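Local coordinates for cytochrome P450 monooxygenase (Rhodococcus sp. ECU0066, PDB 6KBH), which probably carries out monooxygenation at a P450 heme, fed with electrons from its own FMN and [2Fe-2S] domains, at residues N91-P96 against L335-T340; P38-F43 against P66-P71; D575-V580 against G602-I607; E483-D488 against S616-D621. One frame throughout, in Å; residues are numbered along the deposited sequence.

Contact 1: N91-P96 against L335-T340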
loop_
_atom_site.group_PDB
_atom_site.type_symbol
_atom_site.label_atom_id
_atom_site.label_comp_id
_atom_site.label_asym_id
_atom_site.label_seq_id
_atom_site.Cartn_x
_atom_site.Cartn_y
_atom_site.Cartn_z
ATOM N N ASN A 91 6.632 -17.088 -14.495
ATOM C CA ASN A 91 6.479 -16.459 -15.800
ATOM C C ASN A 91 7.236 -17.180 -16.908
ATOM O O ASN A 91 7.102 -16.794 -18.075
ATOM C CB ASN A 91 6.921 -14.994 -15.745
ATOM C CG ASN A 91 8.376 -14.833 -15.360
ATOM O OD1 ASN A 91 8.939 -15.656 -14.635
ATOM N ND2 ASN A 91 9.000 -13.769 -15.854
ATOM N N GLU A 92 8.023 -18.205 -16.581
ATOM C CA GLU A 92 8.607 -19.059 -17.609
ATOM C C GLU A 92 7.670 -20.185 -18.012
ATOM O O GLU A 92 7.686 -20.617 -19.171
ATOM C CB GLU A 92 9.943 -19.644 -17.131
ATOM C CG GLU A 92 9.848 -20.522 -15.886
ATOM C CD GLU A 92 11.187 -21.128 -15.488
ATOM O OE1 GLU A 92 12.198 -20.850 -16.167
ATOM O OE2 GLU A 92 11.228 -21.885 -14.494
ATOM N N LEU A 93 6.845 -20.656 -17.080
ATOM C CA LEU A 93 5.883 -21.715 -17.346
ATOM C C LEU A 93 4.562 -21.183 -17.875
ATOM O O LEU A 93 3.920 -21.845 -18.700
ATOM C CB LEU A 93 5.640 -22.521 -16.068
ATOM C CG LEU A 93 4.736 -23.747 -16.154
ATOM C CD1 LEU A 93 5.260 -24.705 -17.207
ATOM C CD2 LEU A 93 4.673 -24.414 -14.796
ATOM N N PHE A 94 4.146 -20.000 -17.432
ATOM C CA PHE A 94 2.878 -19.397 -17.831
ATOM C C PHE A 94 3.177 -18.053 -18.492
ATOM O O PHE A 94 3.425 -17.055 -17.808
ATOM C CB PHE A 94 1.953 -19.253 -16.629
ATOM C CG PHE A 94 1.788 -20.522 -15.842
ATOM C CD1 PHE A 94 1.089 -21.595 -16.373
ATOM C CD2 PHE A 94 2.339 -20.649 -14.576
ATOM C CE1 PHE A 94 0.936 -22.768 -15.655
ATOM C CE2 PHE A 94 2.189 -21.820 -13.850
ATOM C CZ PHE A 94 1.486 -22.880 -14.391
ATOM N N SER A 95 3.146 -18.036 -19.830
ATOM C CA SER A 95 3.531 -16.879 -20.626
ATOM C C SER A 95 2.363 -15.903 -20.768
ATOM O O SER A 95 1.215 -16.325 -20.921
ATOM C CB SER A 95 4.000 -17.319 -22.010
ATOM O OG SER A 95 4.092 -16.212 -22.887
ATOM N N PRO A 96 2.630 -14.595 -20.723
ATOM C CA PRO A 96 1.566 -13.614 -20.975
ATOM C C PRO A 96 1.337 -13.368 -22.459
ATOM O O PRO A 96 0.751 -12.350 -22.834
ATOM C CB PRO A 96 2.086 -12.353 -20.274
ATOM C CG PRO A 96 3.572 -12.471 -20.384
ATOM C CD PRO A 96 3.887 -13.951 -20.297
ATOM N N LEU A 335 -0.574 -18.375 -20.870
ATOM C CA LEU A 335 -0.407 -19.458 -21.831
ATOM C C LEU A 335 0.600 -20.453 -21.271
ATOM O O LEU A 335 1.768 -20.108 -21.064
ATOM C CB LEU A 335 0.059 -18.918 -23.184
ATOM C CG LEU A 335 0.484 -19.931 -24.250
ATOM C CD1 LEU A 335 -0.673 -20.843 -24.629
ATOM C CD2 LEU A 335 1.028 -19.212 -25.477
ATOM N N VAL A 336 0.145 -21.682 -21.019
ATOM C CA VAL A 336 1.025 -22.707 -20.471
ATOM C C VAL A 336 2.057 -23.094 -21.521
ATOM O O VAL A 336 1.719 -23.352 -22.682
ATOM C CB VAL A 336 0.212 -23.924 -20.007
ATOM C CG1 VAL A 336 1.111 -24.923 -19.307
ATOM C CG2 VAL A 336 -0.920 -23.487 -19.090
ATOM N N THR A 337 3.329 -23.131 -21.117
ATOM C CA THR A 337 4.427 -23.371 -22.045
ATOM C C THR A 337 4.977 -24.791 -21.983
ATOM O O THR A 337 5.748 -25.175 -22.869
ATOM C CB THR A 337 5.570 -22.381 -21.784
ATOM O OG1 THR A 337 6.220 -22.715 -20.551
ATOM C CG2 THR A 337 5.039 -20.956 -21.699
ATOM N N ALA A 338 4.608 -25.572 -20.972
ATOM C CA ALA A 338 5.078 -26.945 -20.864
ATOM C C ALA A 338 4.070 -27.747 -20.054
ATOM O O ALA A 338 3.286 -27.190 -19.282
ATOM C CB ALA A 338 6.471 -27.015 -20.224
ATOM N N ASP A 339 4.094 -29.064 -20.243
ATOM C CA ASP A 339 3.196 -29.940 -19.498
ATOM C C ASP A 339 3.435 -29.787 -18.002
ATOM O O ASP A 339 4.547 -30.015 -17.514
ATOM C CB ASP A 339 3.392 -31.397 -19.920
ATOM C CG ASP A 339 2.860 -31.682 -21.312
ATOM O OD1 ASP A 339 2.031 -30.894 -21.812
ATOM O OD2 ASP A 339 3.271 -32.702 -21.905
ATOM N N THR A 340 2.394 -29.391 -17.276
ATOM C CA THR A 340 2.462 -29.206 -15.836
ATOM C C THR A 340 1.247 -29.858 -15.192
ATOM O O THR A 340 0.334 -30.339 -15.868
ATOM C CB THR A 340 2.521 -27.715 -15.466
ATOM O OG1 THR A 340 3.303 -27.016 -16.438
ATOM C CG2 THR A 340 3.151 -27.510 -14.088
#
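Thr337 turns its hydroxyl between its own backbone N and carbonyl carbon (chi1 71°), which brings OG1 up to the backbone of 91-96, while Leu93, with CG swung anti to N (chi1 -176°), carries its methyls toward Thr340. The hydroxyl meets two carbonyls: Thr337 OG1 is 2.9 Å from Glu92 O and 3.1 Å from Leu93 O, its one proton within reach of both. Leu93 O also takes the amide of the same threonine, Thr337 N, at 2.8 Å. Further along, Ser95 and Leu335 form an antiparallel hydrogen-bonded pair: Ser95 N to Leu335 O is 2.8 Å and Leu335 N to Ser95 O is 2.7 Å, both fairly straight. Phe94 and Val336, the next, non-hydrogen-bonded pair, point the same way and lie side by side, with Val336 CG2 at the ring edge, 3.9 Å from Phe94 CD1. Leu93 CG sits over the centre of one face of that ring. Beyond it Leu93 and Thr340 meet tip to tip, CD2 of Leu93 to CG2 of Thr340 at 3.5 Å, and Thr340 OG1 is tied back to Ala338 O. Short strand 94-95 is thus added to the edge of the sheet beside strand 332-336, near the heme-binding Arg334, which Phe94 touches. The polar ties are mainly backbone to backbone, with the Thr337 hydroxyl added at two carbonyls just ahead of the strand, while Leu93 and Phe94 supply the apolar packing.

Contact 2: P38-F43 against P66-P71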
loop_
_atom_site.group_PDB
_atom_site.type_symbol
_atom_site.label_atom_id
_atom_site.label_comp_id
_atom_site.label_asym_id
_atom_site.label_seq_id
_atom_site.Cartn_x
_atom_site.Cartn_y
_atom_site.Cartn_z
ATOM N N PRO A 38 -20.211 -31.674 -14.494
ATOM C CA PRO A 38 -21.381 -30.829 -14.798
ATOM C C PRO A 38 -21.151 -29.353 -14.526
ATOM O O PRO A 38 -21.358 -28.517 -15.416
ATOM C CB PRO A 38 -22.466 -31.405 -13.879
ATOM C CG PRO A 38 -22.067 -32.821 -13.670
ATOM C CD PRO A 38 -20.570 -32.856 -13.689
ATOM N N ARG A 39 -20.731 -29.010 -13.303
ATOM C CA ARG A 39 -20.513 -27.610 -12.958
ATOM C C ARG A 39 -19.427 -26.987 -13.823
ATOM O O ARG A 39 -19.512 -25.803 -14.170
ATOM C CB ARG A 39 -20.164 -27.492 -11.474
ATOM C CG ARG A 39 -21.281 -27.959 -10.546
ATOM C CD ARG A 39 -20.823 -28.060 -9.096
ATOM N NE ARG A 39 -19.848 -29.130 -8.908
ATOM C CZ ARG A 39 -19.312 -29.453 -7.737
ATOM N NH1 ARG A 39 -19.663 -28.791 -6.642
ATOM N NH2 ARG A 39 -18.426 -30.437 -7.660
ATOM N N ALA A 40 -18.413 -27.773 -14.197
ATOM C CA ALA A 40 -17.351 -27.269 -15.059
ATOM C C ALA A 40 -17.849 -27.046 -16.481
ATOM O O ALA A 40 -17.496 -26.048 -17.120
ATOM C CB ALA A 40 -16.171 -28.239 -15.052
ATOM N N ALA A 41 -18.662 -27.974 -16.998
ATOM C CA ALA A 41 -19.211 -27.840 -18.342
ATOM C C ALA A 41 -20.343 -26.826 -18.413
ATOM O O ALA A 41 -20.634 -26.315 -19.499
ATOM C CB ALA A 41 -19.699 -29.197 -18.849
ATOM N N ALA A 42 -20.984 -26.527 -17.286
ATOM C CA ALA A 42 -21.983 -25.471 -17.220
ATOM C C ALA A 42 -21.371 -24.093 -17.011
ATOM O O ALA A 42 -22.111 -23.106 -16.942
ATOM C CB ALA A 42 -22.986 -25.765 -16.100
ATOM N N PHE A 43 -20.048 -24.002 -16.899
ATOM C CA PHE A 43 -19.401 -22.712 -16.722
ATOM C C PHE A 43 -19.516 -21.889 -17.998
ATOM O O PHE A 43 -19.187 -22.362 -19.091
ATOM C CB PHE A 43 -17.933 -22.901 -16.339
ATOM C CG PHE A 43 -17.161 -21.611 -16.205
ATOM C CD1 PHE A 43 -17.391 -20.753 -15.139
ATOM C CD2 PHE A 43 -16.197 -21.264 -17.138
ATOM C CE1 PHE A 43 -16.681 -19.571 -15.011
ATOM C CE2 PHE A 43 -15.482 -20.078 -17.015
ATOM C CZ PHE A 43 -15.727 -19.233 -15.951
ATOM N N PRO A 66 -10.812 -26.782 -7.738
ATOM C CA PRO A 66 -10.093 -25.509 -7.912
ATOM C C PRO A 66 -9.595 -25.270 -9.329
ATOM O O PRO A 66 -9.279 -24.121 -9.669
ATOM C CB PRO A 66 -8.925 -25.641 -6.932
ATOM C CG PRO A 66 -8.647 -27.117 -6.914
ATOM C CD PRO A 66 -9.980 -27.807 -7.083
ATOM N N VAL A 67 -9.504 -26.311 -10.157
ATOM C CA VAL A 67 -8.995 -26.206 -11.521
ATOM C C VAL A 67 -9.838 -27.105 -12.413
ATOM O O VAL A 67 -9.969 -28.303 -12.144
ATOM C CB VAL A 67 -7.509 -26.606 -11.614
ATOM C CG1 VAL A 67 -7.037 -26.603 -13.063
ATOM C CG2 VAL A 67 -6.656 -25.682 -10.773
ATOM N N PHE A 68 -10.403 -26.539 -13.474
ATOM C CA PHE A 68 -11.229 -27.337 -14.364
ATOM C C PHE A 68 -11.110 -26.825 -15.790
ATOM O O PHE A 68 -10.709 -25.683 -16.037
ATOM C CB PHE A 68 -12.700 -27.349 -13.920
ATOM C CG PHE A 68 -13.354 -25.990 -13.892
ATOM C CD1 PHE A 68 -13.313 -25.207 -12.749
ATOM C CD2 PHE A 68 -14.038 -25.509 -15.000
ATOM C CE1 PHE A 68 -13.928 -23.966 -12.713
ATOM C CE2 PHE A 68 -14.652 -24.268 -14.970
ATOM C CZ PHE A 68 -14.595 -23.495 -13.822
ATOM N N TYR A 69 -11.459 -27.701 -16.728
ATOM C CA TYR A 69 -11.572 -27.328 -18.126
ATOM C C TYR A 69 -12.991 -26.860 -18.413
ATOM O O TYR A 69 -13.964 -27.464 -17.952
ATOM C CB TYR A 69 -11.210 -28.498 -19.040
ATOM C CG TYR A 69 -11.305 -28.137 -20.498
ATOM C CD1 TYR A 69 -10.389 -27.267 -21.074
ATOM C CD2 TYR A 69 -12.323 -28.645 -21.299
ATOM C CE1 TYR A 69 -10.474 -26.918 -22.407
ATOM C CE2 TYR A 69 -12.415 -28.302 -22.635
ATOM C CZ TYR A 69 -11.486 -27.439 -23.182
ATOM O OH TYR A 69 -11.567 -27.090 -24.509
ATOM N N SER A 70 -13.102 -25.771 -19.167
ATOM C CA SER A 70 -14.389 -25.190 -19.509
ATOM C C SER A 70 -14.698 -25.493 -20.966
ATOM O O SER A 70 -13.885 -25.150 -21.835
ATOM C CB SER A 70 -14.376 -23.681 -19.262
ATOM O OG SER A 70 -15.521 -23.053 -19.810
ATOM N N PRO A 71 -15.795 -26.188 -21.283
ATOM C CA PRO A 71 -16.134 -26.380 -22.705
ATOM C C PRO A 71 -16.640 -25.127 -23.398
ATOM O O PRO A 71 -16.328 -24.931 -24.578
ATOM C CB PRO A 71 -17.200 -27.481 -22.656
ATOM C CG PRO A 71 -16.859 -28.253 -21.426
ATOM C CD PRO A 71 -16.410 -27.218 -20.432
#
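Phe68 runs along Ala40 and ends against Phe43, and each atom down one side of its ring has a partner. Its CG lies between the backbone N and the carbonyl carbon (chi1 61°), which sends the ring toward helix 38-41. CB starts the line 3.8 Å from Ala40 CB, and Phe68 CG lies equally far from that methyl. CD2 comes closer to it, with Phe68 CD2 to Ala40 CB at 3.5 Å. Next, Phe68 CE2 reaches Phe43 CB at 3.8 Å, and at the tip Phe68 CZ stands over one face of the Phe43 ring, toward its rim, 4.0 Å from Phe43 CG. The rings form a T-shaped pair, the edge of Phe68 aimed at the face of Phe43, with planes at 78°. Ser70 finishes the other aromatic, its OG lying in the plane of the Phe43 ring beside CD2. A separate patch joins Ala41 to Pro71, where Pro71 CG packs 3.9 Å from Ala41 CB. A serine in place of Phe68 would probably open a gap beside the Ala40 methyl and leave the Phe43 face without its edge-on partner. No hydrogen bond crosses here; the join is apolar. It sets helix 38-41 against strand 67-69, an outermost strand of the mixed sheet in the P450 part, with Val77 of neighbouring strand 76-78 touching both phenylalanines and Trp60 of helix 59-64 meeting the ring of Phe68.

Contact 3: D575-V580 against G602-I607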
loop_
_atom_site.group_PDB
_atom_site.type_symbol
_atom_site.label_atom_id
_atom_site.label_comp_id
_atom_site.label_asym_id
_atom_site.label_seq_id
_atom_site.Cartn_x
_atom_site.Cartn_y
_atom_site.Cartn_z
ATOM N N ASP A 575 11.338 -11.608 35.124
ATOM C CA ASP A 575 11.901 -12.563 36.070
ATOM C C ASP A 575 13.228 -12.107 36.670
ATOM O O ASP A 575 13.875 -12.889 37.378
ATOM C CB ASP A 575 12.060 -13.942 35.413
ATOM C CG ASP A 575 13.086 -13.963 34.280
ATOM O OD1 ASP A 575 13.888 -13.017 34.141
ATOM O OD2 ASP A 575 13.091 -14.958 33.521
ATOM N N ALA A 576 13.651 -10.873 36.405
ATOM C CA ALA A 576 14.923 -10.400 36.924
ATOM C C ALA A 576 14.814 -10.138 38.427
ATOM O O ALA A 576 13.730 -9.921 38.974
ATOM C CB ALA A 576 15.366 -9.137 36.184
ATOM N N LYS A 577 15.964 -10.167 39.094
ATOM C CA LYS A 577 16.011 -9.986 40.543
ATOM C C LYS A 577 15.578 -8.583 40.948
ATOM O O LYS A 577 14.733 -8.408 41.838
ATOM C CB LYS A 577 17.431 -10.306 41.014
ATOM C CG LYS A 577 18.161 -9.348 41.966
ATOM C CD LYS A 577 17.478 -9.178 43.319
ATOM C CE LYS A 577 18.303 -8.255 44.234
ATOM N NZ LYS A 577 18.447 -6.871 43.721
ATOM N N ARG A 578 16.182 -7.571 40.334
ATOM C CA ARG A 578 15.983 -6.182 40.708
ATOM C C ARG A 578 16.087 -5.344 39.446
ATOM O O ARG A 578 16.674 -5.757 38.441
ATOM C CB ARG A 578 17.002 -5.727 41.762
ATOM C CG ARG A 578 16.996 -4.239 42.134
ATOM C CD ARG A 578 17.946 -3.984 43.290
ATOM N NE ARG A 578 19.351 -4.151 42.929
ATOM C CZ ARG A 578 20.284 -3.211 43.065
ATOM N NH1 ARG A 578 19.980 -2.023 43.565
ATOM N NH2 ARG A 578 21.536 -3.467 42.711
ATOM N N TYR A 579 15.469 -4.177 39.496
ATOM C CA TYR A 579 15.530 -3.235 38.400
ATOM C C TYR A 579 16.037 -1.925 38.961
ATOM O O TYR A 579 15.489 -1.416 39.937
ATOM C CB TYR A 579 14.149 -3.079 37.767
ATOM C CG TYR A 579 13.423 -4.400 37.760
ATOM C CD1 TYR A 579 13.673 -5.329 36.766
ATOM C CD2 TYR A 579 12.558 -4.757 38.788
ATOM C CE1 TYR A 579 13.051 -6.556 36.765
ATOM C CE2 TYR A 579 11.931 -5.987 38.795
ATOM C CZ TYR A 579 12.181 -6.882 37.782
ATOM O OH TYR A 579 11.550 -8.104 37.801
ATOM N N VAL A 580 17.095 -1.389 38.381
ATOM C CA VAL A 580 17.480 -0.025 38.680
ATOM C C VAL A 580 17.296 0.734 37.386
ATOM O O VAL A 580 17.717 0.263 36.325
ATOM C CB VAL A 580 18.900 0.093 39.259
ATOM C CG1 VAL A 580 19.007 -0.813 40.483
ATOM C CG2 VAL A 580 20.015 -0.093 38.203
ATOM N N GLY A 602 5.434 -6.167 42.980
ATOM C CA GLY A 602 5.919 -6.176 44.317
ATOM C C GLY A 602 7.290 -6.700 44.067
ATOM O O GLY A 602 7.510 -7.872 44.146
ATOM N N GLY A 603 8.213 -5.827 43.690
ATOM C CA GLY A 603 9.592 -6.208 43.423
ATOM C C GLY A 603 10.526 -5.052 43.696
ATOM O O GLY A 603 10.169 -3.927 43.487
ATOM N N ASP A 604 11.742 -5.316 44.133
ATOM C CA ASP A 604 12.671 -4.249 44.460
ATOM C C ASP A 604 13.141 -3.504 43.245
ATOM O O ASP A 604 13.597 -4.075 42.332
ATOM C CB ASP A 604 13.811 -4.845 45.336
ATOM C CG ASP A 604 15.070 -3.978 45.417
ATOM O OD1 ASP A 604 15.049 -2.833 45.002
ATOM O OD2 ASP A 604 16.108 -4.455 45.884
ATOM N N TYR A 605 13.067 -2.196 43.278
ATOM C CA TYR A 605 13.524 -1.399 42.153
ATOM C C TYR A 605 14.093 -0.082 42.665
ATOM O O TYR A 605 13.757 0.382 43.757
ATOM C CB TYR A 605 12.398 -1.153 41.139
ATOM C CG TYR A 605 11.225 -0.370 41.683
ATOM C CD1 TYR A 605 10.256 -0.991 42.458
ATOM C CD2 TYR A 605 11.080 0.984 41.412
ATOM C CE1 TYR A 605 9.181 -0.288 42.955
ATOM C CE2 TYR A 605 10.004 1.700 41.908
ATOM C CZ TYR A 605 9.058 1.056 42.678
ATOM O OH TYR A 605 7.983 1.753 43.179
ATOM N N GLU A 606 14.968 0.514 41.854
ATOM C CA GLU A 606 15.638 1.761 42.200
ATOM C C GLU A 606 15.660 2.649 40.966
ATOM O O GLU A 606 16.157 2.232 39.919
ATOM C CB GLU A 606 17.066 1.492 42.696
ATOM C CG GLU A 606 17.599 2.539 43.656
ATOM C CD GLU A 606 18.952 2.169 44.236
ATOM O OE1 GLU A 606 19.715 1.450 43.555
ATOM O OE2 GLU A 606 19.251 2.599 45.370
ATOM N N ILE A 607 15.131 3.865 41.068
ATOM C CA ILE A 607 14.995 4.726 39.898
ATOM C C ILE A 607 15.770 6.018 40.126
ATOM O O ILE A 607 15.671 6.637 41.193
ATOM C CB ILE A 607 13.518 4.997 39.550
ATOM C CG1 ILE A 607 12.875 6.036 40.448
ATOM C CG2 ILE A 607 12.700 3.767 39.761
ATOM C CD1 ILE A 607 11.447 6.264 40.040
#
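The beta-alpha-beta crossover made by strand 578-584, helix 588-601 and strand 605-611 brings Tyr579 alongside Tyr605 and Val580 alongside Glu606 as parallel neighbours. The main tie is Glu606 N to Tyr579 O at 2.8 Å, with the donor in the carbonyl plane; Tyr579 N to Asp604 O, at 3.4 Å, is weak. Arg578 does most of the side-chain work. With CG anti to the backbone N (chi1 174°) and a bend at chi3, the chain runs beside Asp604 and turns its guanidinium toward Glu606. Arg578 NH1 makes a salt bridge to Glu606 OE1 at 3.5 Å, the acid oxygen near the guanidinium plane although the two flat groups are turned 55° apart. Arg578 NE stays 4.4 Å from Asp604 OD2, near enough only for a general attraction. These two strands are adjacent in a five-stranded parallel sheet, the Rossmann-like arrangement consistent with the ferredoxin-reductase nucleotide-binding relatives of this domain. On the other flank Arg578 NH2 is hydrogen-bonded to Thr655 OG1, at the start of strand 655-661. A leucine at Arg578 would probably leave Glu606 without its cation on this strand and Thr655 without its guanidinium donor. Val580 CG1 lies over one face of the guanidinium, toward its rim, and also packs 3.7 Å from Glu606 CB. Lys577 NZ adds a long salt bridge to Asp604 OD2, at 4.0 Å.

Contact 4: E483-D488 against S616-D621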
loop_
_atom_site.group_PDB
_atom_site.type_symbol
_atom_site.label_atom_id
_atom_site.label_comp_id
_atom_site.label_asym_id
_atom_site.label_seq_id
_atom_site.Cartn_x
_atom_site.Cartn_y
_atom_site.Cartn_z
ATOM N N GLU A 483 -2.119 19.284 29.048
ATOM C CA GLU A 483 -1.656 19.733 30.355
ATOM C C GLU A 483 -0.156 19.977 30.312
ATOM O O GLU A 483 0.599 19.147 29.795
ATOM C CB GLU A 483 -1.993 18.712 31.446
ATOM C CG GLU A 483 -1.400 19.053 32.807
ATOM C CD GLU A 483 -1.846 18.100 33.899
ATOM O OE1 GLU A 483 -2.728 17.255 33.632
ATOM O OE2 GLU A 483 -1.316 18.196 35.026
ATOM N N SER A 484 0.271 21.114 30.857
ATOM C CA SER A 484 1.688 21.443 30.981
ATOM C C SER A 484 2.191 20.904 32.315
ATOM O O SER A 484 1.759 21.358 33.380
ATOM C CB SER A 484 1.899 22.952 30.875
ATOM O OG SER A 484 3.169 23.330 31.376
ATOM N N ILE A 485 3.098 19.928 32.259
ATOM C CA ILE A 485 3.657 19.298 33.452
ATOM C C ILE A 485 5.137 19.584 33.614
ATOM O O ILE A 485 5.754 19.092 34.570
ATOM C CB ILE A 485 3.401 17.780 33.455
ATOM C CG1 ILE A 485 3.698 17.184 32.078
ATOM C CG2 ILE A 485 1.965 17.480 33.869
ATOM C CD1 ILE A 485 3.760 15.679 32.069
ATOM N N ALA A 486 5.725 20.357 32.706
ATOM C CA ALA A 486 7.103 20.828 32.776
ATOM C C ALA A 486 7.248 21.896 31.702
ATOM O O ALA A 486 6.364 22.072 30.859
ATOM C CB ALA A 486 8.116 19.696 32.573
ATOM N N ASP A 487 8.362 22.617 31.743
ATOM C CA ASP A 487 8.606 23.617 30.712
ATOM C C ASP A 487 8.888 22.924 29.386
ATOM O O ASP A 487 9.718 22.012 29.316
ATOM C CB ASP A 487 9.767 24.532 31.105
ATOM C CG ASP A 487 9.759 24.880 32.585
ATOM O OD1 ASP A 487 8.860 25.635 33.010
ATOM O OD2 ASP A 487 10.656 24.410 33.318
ATOM N N ASP A 488 8.167 23.342 28.342
ATOM C CA ASP A 488 8.296 22.792 26.994
ATOM C C ASP A 488 7.860 21.328 26.919
ATOM O O ASP A 488 8.312 20.586 26.046
ATOM C CB ASP A 488 9.729 22.949 26.465
ATOM C CG ASP A 488 10.153 24.402 26.363
ATOM O OD1 ASP A 488 9.323 25.232 25.938
ATOM O OD2 ASP A 488 11.311 24.716 26.715
ATOM N N SER A 616 11.924 21.729 34.655
ATOM C CA SER A 616 11.698 21.080 33.371
ATOM C C SER A 616 11.770 19.561 33.465
ATOM O O SER A 616 11.963 18.890 32.445
ATOM C CB SER A 616 12.704 21.592 32.341
ATOM O OG SER A 616 14.023 21.191 32.678
ATOM N N MET A 617 11.635 19.005 34.663
ATOM C CA MET A 617 11.651 17.560 34.868
ATOM C C MET A 617 10.232 17.118 35.197
ATOM O O MET A 617 9.731 17.379 36.297
ATOM C CB MET A 617 12.634 17.169 35.969
ATOM C CG MET A 617 13.974 16.686 35.436
ATOM S SD MET A 617 15.338 16.930 36.590
ATOM C CE MET A 617 14.765 16.018 38.019
ATOM N N ALA A 618 9.593 16.454 34.239
ATOM C CA ALA A 618 8.208 16.044 34.382
ATOM C C ALA A 618 8.093 14.823 35.287
ATOM O O ALA A 618 9.013 14.006 35.389
ATOM C CB ALA A 618 7.598 15.735 33.015
ATOM N N PHE A 619 6.949 14.727 35.962
ATOM C CA PHE A 619 6.502 13.598 36.776
ATOM C C PHE A 619 7.188 13.506 38.131
ATOM O O PHE A 619 6.972 12.513 38.830
ATOM C CB PHE A 619 6.666 12.258 36.050
ATOM C CG PHE A 619 5.795 12.122 34.837
ATOM C CD1 PHE A 619 4.415 12.117 34.960
ATOM C CD2 PHE A 619 6.351 12.005 33.574
ATOM C CE1 PHE A 619 3.606 11.993 33.846
ATOM C CE2 PHE A 619 5.546 11.881 32.456
ATOM C CZ PHE A 619 4.172 11.876 32.593
ATOM N N LEU A 620 7.998 14.491 38.530
ATOM C CA LEU A 620 8.511 14.504 39.898
ATOM C C LEU A 620 7.365 14.489 40.900
ATOM O O LEU A 620 7.421 13.786 41.915
ATOM C CB LEU A 620 9.394 15.728 40.122
ATOM C CG LEU A 620 10.601 15.908 39.203
ATOM C CD1 LEU A 620 11.135 17.314 39.352
ATOM C CD2 LEU A 620 11.681 14.889 39.521
ATOM N N ASP A 621 6.320 15.273 40.625
ATOM C CA ASP A 621 5.064 15.174 41.361
ATOM C C ASP A 621 4.567 13.735 41.389
ATOM O O ASP A 621 4.332 13.156 42.453
ATOM C CB ASP A 621 4.029 16.084 40.703
ATOM C CG ASP A 621 4.086 16.017 39.182
ATOM O OD1 ASP A 621 5.177 16.249 38.620
ATOM O OD2 ASP A 621 3.051 15.714 38.552
#
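Asp487 OD2 approaches Ser616 from across the contact and is held by Thr615, the residue before Ser616, whose OG1 is hydrogen-bonded to this oxygen. Within the pair of segments OD2 only leans on the turn: Asp487 OD2 to Ser616 N is 3.3 Å, but the angle is too poor for a hydrogen bond, and Ser616 CB lies 3.6 Å away. The hydroxyl of Ser616 turns to Ser613 O instead. Away from Asp487 the packing is apolar. Ala486 CB rests on the backbone at Ser616 and touches the methyl of Ala618, Ala486 CB to Ala618 CB at 4.0 Å. Ile485 makes the contact with the aromatic ring. Its CG1 lies between the backbone N and the carbonyl carbon (chi1 45°), and the chain then extends so that CD1 reaches both Ala618 and the ring of Phe619. Ile485 CD1 is 3.9 Å from Phe619 CZ and stands over one face, offset toward the rim, a CH-pi contact with CD1 24° off the ring normal. Phe619 occupies the N-cap position of helix 620-625. The contact therefore presses the end of strand 475-486, from the antiparallel flavin-domain sheet, onto the lead-in to helix 620-625, while helix 588-601 meets the same phenylalanine through Ile588, Thr589 and Ile592, and Tyr609 of strand 605-611 packs on Met617 and Leu620.

The four contacts fall into two pairs, one in the P450 part and one in the reductase part. Contacts 1 and 2 both reach the mixed sheet of the P450 part, which runs from strand 67-69 at one edge to strand 94-95 at the other; their centres are 21 Å apart. Contact 1 is the nearer to the cofactor, the Phe94 side chain lying about 10 Å from the heme. In the reductase part, strand 605-611 of contact 3 leads on in the chain to helix 620-625 of contact 4, and the nearest atoms of the two contacts are about 8 Å apart. There the Phe619 side chain is about 7 Å from FMN. Contact 4 lies across the chain's centre from contacts 1 and 2, 67 Å from contact 1 between centres.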